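Local coordinates for aminoglycoside 3'-phosphotransferase AphA1-IAB (Acinetobacter baumannii, PDB 4GKH), which phosphorylates kanamycin and related aminoglycosides at the 3'-hydroxyl, making the bacterium that carries it resistant to these antibiotics, at residues 109-114 / 119-124; 37-42 / 64-69. All blocks are in the same frame, centred on the assembly; numbering follows the deposited sequence. Where two conformers were deposited one is given.

Contact 1: residues 109-114 / 119-124; sequences QVLEEY and ENIVDA
Where Ile121 reaches across to Val110 and Leu111 no flat group takes part, and the only ring within the two segments, that of Tyr114, is packed against its own segment. One face of this ring carries Glu113 CG, 3.4 Å above the plane and displaced toward the rim. The contact itself is aliphatic and rests on one methyl group, CD1 of Ile121. With CG1 anti to the carbonyl carbon (chi1 -75°) and the rest of the chain extended (chi2 167°), that methyl is carried straight at the helix 107-113. There it meets main chain as well as side chain, since Ile121 CD1 lies 3.7 Å from Leu111 CA. Leu111 leaves its helix pointing past the partner, but its branch turns back, bringing CD1 to 3.9 Å from Ile121 CD1, and the two chains cross obliquely. On the other flank Val110 CG1 approaches Ile121 CD1 at 3.7 Å; Val110 has two deposited conformers, which makes this touch the less certain one. A single long side chain thus bridges backbones whose nearest CA atoms, of Leu111 and Ile121, are 7.2 Å apart. Helices 107-113 and 118-133 are joined by a short turn into a helical hairpin. Phe207 of strand 205-208 covers Val110, Ile121 and Ala124, while helix 242-252 packs on Val122 and supplies Arg247 for a salt bridge with Asp123.

Contact 2: residues 37-42 / 64-69; sequences SGATIY and NDVTDE. With ACT (acetate ion), chain Q.
Ser37 and Ala39 lie on a loop that runs past the helical turn holding Asp65 and Val66 before straightening into strand 40-45. The CA atoms of Ser37 and Asp65 are 6.8 Å apart, and those of Ala39 and Val66 7.3 Å, a spacing closed by atoms no further out than CB or CG2. Ser37 and Asp65 meet through their methylene groups, CB to CB at 4.0 Å. The hydroxyl of Ser37 is instead turned back on its own loop, standing between the backbone N and the carbonyl carbon (chi1 63°), where OG accepts a weak hydrogen bond from Ala39 N at 3.3 Å, an ST turn, although Ser37 is poorly ordered. In this protein kinase-like fold, the loop between strands 28-32 and 40-45 probably corresponds to the glycine-rich loop of kinases, called the nucleotide-positioning loop in aminoglycoside phosphotransferases, and helix 61-76 to helix C. The match extends to Glu69, which forms a salt bridge with Lys56 of strand 53-59, as in the kinase lysine-glutamate pair. Beside the loop, Val66 directs CG2 at the methyl of Ala39, 3.9 Å from its CB, while Ala95 and Leu97 of strand 94-100 also pack on this valine. An acetate, probably from the crystallisation liquor, is hydrogen-bonded to Lys59 N, and its O atom lies 2.7 Å from Gly38 O. The side chain of Ser37 is about 7 Å from bound kanamycin.

Contact 2 comes first along the chain and belongs to the lobe built on the five-stranded antiparallel sheet; contact 1 opens after the chain has left that sheet through strand 94-100 and entered the mainly helical lobe. Their centres are 28 Å apart, on opposite sides of the chain's centre, and their nearest atoms about 13 Å apart, so they do not touch. What connects them is the cleft between the lobes: the bound pyrazolopyrimidine inhibitor touches Ile41 in segment 37-42 and Gln109 in segment 109-114. The pair illustrates how a kinase-like enzyme frames one pocket with two separately packed lobes.

Contact 1: residues 109-114 / 119-124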
ATOM      1  N   GLN A 109       1.138  -0.645 -14.563  1.00 33.85           N
ATOM      2  CA  GLN A 109       1.824  -1.083 -15.772  1.00 37.57           C
ATOM      3  C   GLN A 109       0.894  -1.798 -16.749  1.00 37.48           C
ATOM      4  O   GLN A 109       0.924  -1.525 -17.946  1.00 36.84           O
ATOM      5  CB  GLN A 109       3.002  -1.999 -15.428  1.00 37.27           C
ATOM      6  CG  GLN A 109       4.130  -1.311 -14.645  1.00 40.82           C
ATOM      7  CD  GLN A 109       5.290  -2.262 -14.327  1.00 49.51           C
ATOM      8  OE1 GLN A 109       5.248  -3.014 -13.350  1.00 42.99           O
ATOM      9  NE2 GLN A 109       6.325  -2.230 -15.159  1.00 56.78           N
ATOM     10  N   VAL A 110       0.080  -2.726 -16.249  1.00 34.00           N
ATOM     11  CA  VAL A 110      -0.797  -3.514 -17.107  0.51 35.85           C
ATOM     12  C   VAL A 110      -1.906  -2.644 -17.700  1.00 33.73           C
ATOM     13  O   VAL A 110      -2.351  -2.844 -18.841  1.00 37.58           O
ATOM     14  CB  VAL A 110      -1.403  -4.692 -16.316  0.51 46.05           C
ATOM     15  CG1 VAL A 110      -2.428  -5.402 -17.139  0.51 29.62           C
ATOM     16  CG2 VAL A 110      -0.305  -5.657 -15.878  0.51 33.73           C
ATOM     17  N   LEU A 111      -2.362  -1.675 -16.909  1.00 33.46           N
ATOM     18  CA  LEU A 111      -3.365  -0.742 -17.424  1.00 38.67           C
ATOM     19  C   LEU A 111      -2.791   0.060 -18.608  1.00 33.97           C
ATOM     20  O   LEU A 111      -3.436   0.187 -19.663  1.00 36.04           O
ATOM     21  CB  LEU A 111      -3.860   0.183 -16.308  1.00 38.30           C
ATOM     22  CG  LEU A 111      -5.074   1.082 -16.562  1.00 48.33           C
ATOM     23  CD1 LEU A 111      -6.261   0.258 -17.010  1.00 45.62           C
ATOM     24  CD2 LEU A 111      -5.429   1.857 -15.310  1.00 51.57           C
ATOM     25  N   GLU A 112      -1.570   0.577 -18.465  1.00 34.17           N
ATOM     26  CA  GLU A 112      -0.933   1.311 -19.578  1.00 33.13           C
ATOM     27  C   GLU A 112      -0.667   0.429 -20.794  1.00 37.70           C
ATOM     28  O   GLU A 112      -0.733   0.884 -21.944  1.00 34.11           O
ATOM     29  CB  GLU A 112       0.367   1.993 -19.134  1.00 35.69           C
ATOM     30  CG  GLU A 112       0.145   3.077 -18.066  1.00 37.04           C
ATOM     31  CD  GLU A 112       1.238   4.145 -18.027  1.00 64.18           C
ATOM     32  OE1 GLU A 112       2.399   3.852 -18.397  1.00 42.73           O
ATOM     33  OE2 GLU A 112       0.923   5.293 -17.633  1.00 47.58           O
ATOM     34  N   GLU A 113      -0.355  -0.835 -20.534  1.00 37.47           N
ATOM     35  CA  GLU A 113      -0.053  -1.793 -21.604  1.00 40.59           C
ATOM     36  C   GLU A 113      -1.309  -2.279 -22.328  1.00 37.10           C
ATOM     37  O   GLU A 113      -1.287  -2.569 -23.535  1.00 37.85           O
ATOM     38  CB  GLU A 113       0.693  -2.992 -21.007  1.00 41.76           C
ATOM     39  CG  GLU A 113       1.089  -4.049 -22.008  1.00 56.70           C
ATOM     40  CD  GLU A 113       2.042  -5.090 -21.428  1.00 97.37           C
ATOM     41  OE1 GLU A 113       2.410  -4.974 -20.235  1.00 64.51           O
ATOM     42  OE2 GLU A 113       2.422  -6.026 -22.174  1.00 76.38           O
ATOM     43  N   TYR A 114      -2.407  -2.392 -21.591  1.00 37.49           N
ATOM     44  CA  TYR A 114      -3.648  -2.862 -22.189  1.00 34.76           C
ATOM     45  C   TYR A 114      -4.774  -1.903 -21.858  1.00 45.42           C
ATOM     46  O   TYR A 114      -5.641  -2.218 -21.054  1.00 37.91           O
ATOM     47  CB  TYR A 114      -3.985  -4.268 -21.668  1.00 40.40           C
ATOM     48  CG  TYR A 114      -2.897  -5.279 -21.942  1.00 45.84           C
ATOM     49  CD1 TYR A 114      -2.724  -5.812 -23.211  1.00 45.52           C
ATOM     50  CD2 TYR A 114      -2.036  -5.699 -20.931  1.00 52.63           C
ATOM     51  CE1 TYR A 114      -1.725  -6.734 -23.474  1.00 55.34           C
ATOM     52  CE2 TYR A 114      -1.037  -6.624 -21.183  1.00 53.38           C
ATOM     53  CZ  TYR A 114      -0.888  -7.136 -22.454  1.00 64.44           C
ATOM     54  OH  TYR A 114       0.104  -8.053 -22.707  1.00 82.51           O
ATOM     55  N   GLU A 119     -11.763  -1.966 -17.810  1.00 38.82           N
ATOM     56  CA  GLU A 119     -12.908  -2.471 -17.072  1.00 38.68           C
ATOM     57  C   GLU A 119     -12.580  -3.807 -16.400  1.00 38.10           C
ATOM     58  O   GLU A 119     -12.881  -4.001 -15.227  1.00 40.41           O
ATOM     59  CB  GLU A 119     -14.150  -2.539 -17.953  1.00 39.56           C
ATOM     60  CG  GLU A 119     -14.582  -1.143 -18.392  1.00 40.59           C
ATOM     61  CD  GLU A 119     -15.705  -1.167 -19.397  1.00 64.53           C
ATOM     62  OE1 GLU A 119     -16.152  -2.278 -19.751  1.00 52.88           O
ATOM     63  OE2 GLU A 119     -16.138  -0.077 -19.833  1.00 67.13           O
ATOM     64  N   ASN A 120     -11.911  -4.701 -17.119  1.00 35.05           N
ATOM     65  CA  ASN A 120     -11.560  -5.989 -16.532  1.00 33.94           C
ATOM     66  C   ASN A 120     -10.582  -5.838 -15.374  1.00 33.14           C
ATOM     67  O   ASN A 120     -10.656  -6.578 -14.377  1.00 36.44           O
ATOM     68  CB  ASN A 120     -10.952  -6.919 -17.582  1.00 44.67           C
ATOM     69  CG  ASN A 120     -11.970  -7.414 -18.589  1.00 72.47           C
ATOM     70  OD1 ASN A 120     -13.174  -7.437 -18.324  1.00 53.20           O
ATOM     71  ND2 ASN A 120     -11.487  -7.830 -19.752  1.00 52.93           N
ATOM     72  N   ILE A 121      -9.652  -4.895 -15.511  1.00 34.59           N
ATOM     73  CA  ILE A 121      -8.640  -4.683 -14.480  1.00 32.72           C
ATOM     74  C   ILE A 121      -9.275  -4.151 -13.196  1.00 33.67           C
ATOM     75  O   ILE A 121      -8.990  -4.627 -12.096  1.00 32.40           O
ATOM     76  CB  ILE A 121      -7.514  -3.739 -14.985  1.00 33.30           C
ATOM     77  CG1 ILE A 121      -6.609  -4.501 -15.961  1.00 39.03           C
ATOM     78  CG2 ILE A 121      -6.699  -3.200 -13.826  1.00 29.68           C
ATOM     79  CD1 ILE A 121      -5.656  -3.613 -16.768  1.00 36.96           C
ATOM     80  N   VAL A 122     -10.175  -3.188 -13.341  1.00 33.31           N
ATOM     81  CA  VAL A 122     -10.864  -2.638 -12.182  1.00 34.91           C
ATOM     82  C   VAL A 122     -11.792  -3.679 -11.533  1.00 39.48           C
ATOM     83  O   VAL A 122     -11.859  -3.779 -10.303  1.00 33.71           O
ATOM     84  CB  VAL A 122     -11.628  -1.344 -12.552  1.00 34.86           C
ATOM     85  CG1 VAL A 122     -12.654  -0.987 -11.484  1.00 34.49           C
ATOM     86  CG2 VAL A 122     -10.632  -0.197 -12.786  1.00 32.29           C
ATOM     87  N   ASP A 123     -12.480  -4.468 -12.356  1.00 37.64           N
ATOM     88  CA  ASP A 123     -13.330  -5.542 -11.835  1.00 32.25           C
ATOM     89  C   ASP A 123     -12.515  -6.492 -10.962  1.00 36.06           C
ATOM     90  O   ASP A 123     -12.965  -6.900  -9.898  1.00 34.66           O
ATOM     91  CB  ASP A 123     -13.970  -6.352 -12.967  1.00 37.64           C
ATOM     92  CG  ASP A 123     -15.022  -5.573 -13.726  1.00 43.16           C
ATOM     93  OD1 ASP A 123     -15.348  -4.438 -13.314  1.00 50.13           O
ATOM     94  OD2 ASP A 123     -15.525  -6.104 -14.737  1.00 46.52           O
ATOM     95  N   ALA A 124     -11.323  -6.853 -11.428  1.00 34.07           N
ATOM     96  CA  ALA A 124     -10.454  -7.734 -10.654  1.00 40.32           C
ATOM     97  C   ALA A 124     -10.007  -7.063  -9.364  1.00 40.81           C
ATOM     98  O   ALA A 124      -9.920  -7.709  -8.326  1.00 33.33           O
ATOM     99  CB  ALA A 124      -9.245  -8.171 -11.467  1.00 36.33           C
TER

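Contact 2: residues 37-42 / 64-69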
ATOM      1  N   SER A  37       8.101   2.860   1.893  1.00 73.94           N
ATOM      2  CA  SER A  37       8.902   3.620   2.853  1.00 63.21           C
ATOM      3  C   SER A  37      10.185   4.127   2.197  1.00 84.28           C
ATOM      4  O   SER A  37      10.386   3.954   0.993  1.00 93.52           O
ATOM      5  CB  SER A  37       9.241   2.760   4.078  1.00 84.02           C
ATOM      6  OG  SER A  37      10.036   1.638   3.721  1.00 57.38           O
ATOM      7  N   GLY A  38      11.049   4.757   2.986  1.00 75.03           N
ATOM      8  CA  GLY A  38      12.335   5.205   2.480  1.00 47.88           C
ATOM      9  C   GLY A  38      13.382   4.101   2.557  1.00 38.76           C
ATOM     10  O   GLY A  38      14.586   4.374   2.602  1.00 48.87           O
ATOM     11  N   ALA A  39      12.930   2.850   2.606  1.00 41.55           N
ATOM     12  CA  ALA A  39      13.858   1.725   2.655  1.00 36.38           C
ATOM     13  C   ALA A  39      14.689   1.651   1.379  1.00 43.79           C
ATOM     14  O   ALA A  39      14.275   2.144   0.330  1.00 44.21           O
ATOM     15  CB  ALA A  39      13.114   0.426   2.881  1.00 42.85           C
ATOM     16  N   THR A  40      15.875   1.059   1.466  1.00 30.00           N
ATOM     17  CA  THR A  40      16.614   0.748   0.247  1.00 33.94           C
ATOM     18  C   THR A  40      16.133  -0.601  -0.260  1.00 35.82           C
ATOM     19  O   THR A  40      16.048  -1.558   0.499  1.00 34.92           O
ATOM     20  CB  THR A  40      18.125   0.734   0.471  1.00 37.32           C
ATOM     21  OG1 THR A  40      18.548   2.033   0.898  1.00 36.50           O
ATOM     22  CG2 THR A  40      18.849   0.404  -0.824  1.00 41.31           C
ATOM     23  N   ILE A  41      15.772  -0.669  -1.532  1.00 34.05           N
ATOM     24  CA  ILE A  41      15.235  -1.915  -2.090  1.00 29.95           C
ATOM     25  C   ILE A  41      16.211  -2.511  -3.091  1.00 41.06           C
ATOM     26  O   ILE A  41      16.612  -1.846  -4.042  1.00 33.07           O
ATOM     27  CB  ILE A  41      13.889  -1.654  -2.767  1.00 34.25           C
ATOM     28  CG1 ILE A  41      12.877  -1.222  -1.703  1.00 45.92           C
ATOM     29  CG2 ILE A  41      13.399  -2.912  -3.497  1.00 34.24           C
ATOM     30  CD1 ILE A  41      11.604  -0.699  -2.267  1.00 58.92           C
ATOM     31  N   TYR A  42      16.597  -3.764  -2.859  1.00 32.77           N
ATOM     32  CA  TYR A  42      17.463  -4.485  -3.780  1.00 29.38           C
ATOM     33  C   TYR A  42      16.685  -5.597  -4.489  1.00 39.86           C
ATOM     34  O   TYR A  42      15.854  -6.276  -3.879  1.00 29.59           O
ATOM     35  CB  TYR A  42      18.654  -5.087  -3.029  1.00 27.38           C
ATOM     36  CG  TYR A  42      19.534  -4.068  -2.323  1.00 32.71           C
ATOM     37  CD1 TYR A  42      20.486  -3.334  -3.031  1.00 33.15           C
ATOM     38  CD2 TYR A  42      19.411  -3.836  -0.956  1.00 37.36           C
ATOM     39  CE1 TYR A  42      21.295  -2.395  -2.384  1.00 35.95           C
ATOM     40  CE2 TYR A  42      20.228  -2.897  -0.294  1.00 37.55           C
ATOM     41  CZ  TYR A  42      21.155  -2.181  -1.020  1.00 35.63           C
ATOM     42  OH  TYR A  42      21.962  -1.251  -0.391  1.00 36.38           O
ATOM     43  N   ASN A  64      12.185   0.605  11.668  1.00 28.39           N
ATOM     44  CA  ASN A  64      10.864   0.320  12.231  1.00 30.57           C
ATOM     45  C   ASN A  64       9.821   0.044  11.145  1.00 35.75           C
ATOM     46  O   ASN A  64       8.996  -0.870  11.271  1.00 32.33           O
ATOM     47  CB  ASN A  64      10.415   1.468  13.127  1.00 31.40           C
ATOM     48  CG  ASN A  64      11.329   1.640  14.315  1.00 49.25           C
ATOM     49  OD1 ASN A  64      11.793   0.657  14.885  1.00 35.81           O
ATOM     50  ND2 ASN A  64      11.625   2.881  14.671  1.00 50.42           N
ATOM     51  N   ASP A  65       9.876   0.823  10.072  1.00 33.54           N
ATOM     52  CA  ASP A  65       8.946   0.629   8.958  1.00 28.28           C
ATOM     53  C   ASP A  65       9.093  -0.749   8.335  1.00 33.03           C
ATOM     54  O   ASP A  65       8.101  -1.415   8.032  1.00 31.13           O
ATOM     55  CB  ASP A  65       9.159   1.711   7.897  1.00 36.26           C
ATOM     56  CG  ASP A  65       8.799   3.104   8.403  1.00 46.43           C
ATOM     57  OD1 ASP A  65       7.738   3.263   9.041  1.00 57.80           O
ATOM     58  OD2 ASP A  65       9.587   4.039   8.170  1.00 51.97           O
ATOM     59  N   VAL A  66      10.334  -1.177   8.137  1.00 26.81           N
ATOM     60  CA  VAL A  66      10.592  -2.496   7.575  1.00 23.59           C
ATOM     61  C   VAL A  66      10.137  -3.622   8.537  1.00 31.80           C
ATOM     62  O   VAL A  66       9.563  -4.637   8.120  1.00 30.78           O
ATOM     63  CB  VAL A  66      12.081  -2.643   7.208  1.00 24.89           C
ATOM     64  CG1 VAL A  66      12.381  -4.071   6.709  1.00 28.00           C
ATOM     65  CG2 VAL A  66      12.445  -1.619   6.151  1.00 33.75           C
ATOM     66  N   THR A  67      10.369  -3.422   9.828  1.00 29.03           N
ATOM     67  CA  THR A  67       9.917  -4.384  10.843  1.00 32.86           C
ATOM     68  C   THR A  67       8.395  -4.478  10.845  1.00 30.85           C
ATOM     69  O   THR A  67       7.829  -5.580  10.964  1.00 31.45           O
ATOM     70  CB  THR A  67      10.411  -3.999  12.248  1.00 38.32           C
ATOM     71  OG1 THR A  67      11.837  -3.889  12.235  1.00 31.88           O
ATOM     72  CG2 THR A  67      10.001  -5.058  13.265  1.00 32.87           C
ATOM     73  N   ASP A  68       7.735  -3.327  10.679  1.00 31.42           N
ATOM     74  CA  ASP A  68       6.277  -3.274  10.628  1.00 28.81           C
ATOM     75  C   ASP A  68       5.779  -4.106   9.451  1.00 31.63           C
ATOM     76  O   ASP A  68       4.797  -4.854   9.572  1.00 28.37           O
ATOM     77  CB  ASP A  68       5.770  -1.838  10.428  1.00 34.01           C
ATOM     78  CG  ASP A  68       5.921  -0.979  11.664  1.00 71.32           C
ATOM     79  OD1 ASP A  68       6.149  -1.535  12.759  1.00 42.62           O
ATOM     80  OD2 ASP A  68       5.793   0.260  11.533  1.00 43.67           O
ATOM     81  N   GLU A  69       6.454  -3.982   8.311  1.00 32.58           N
ATOM     82  CA  GLU A  69       6.016  -4.754   7.151  1.00 32.57           C
ATOM     83  C   GLU A  69       6.193  -6.231   7.376  1.00 30.46           C
ATOM     84  O   GLU A  69       5.315  -7.020   7.033  1.00 30.60           O
ATOM     85  CB  GLU A  69       6.683  -4.353   5.830  1.00 38.90           C
ATOM     86  CG  GLU A  69       6.151  -5.264   4.717  1.00 36.27           C
ATOM     87  CD  GLU A  69       6.567  -4.888   3.325  1.00 61.26           C
ATOM     88  OE1 GLU A  69       7.701  -4.398   3.137  1.00 49.31           O
ATOM     89  OE2 GLU A  69       5.741  -5.109   2.411  1.00 46.44           O
TER
HETATM   90  C   ACT Q 306      17.496   3.035   4.249  1.00 47.71           C
HETATM   91  O   ACT Q 306      17.163   3.793   3.312  1.00 86.27           O
HETATM   92  OXT ACT Q 306      16.884   3.219   5.334  1.00 40.40           O
HETATM   93  CH3 ACT Q 306      18.566   1.987   4.071  1.00 36.58           C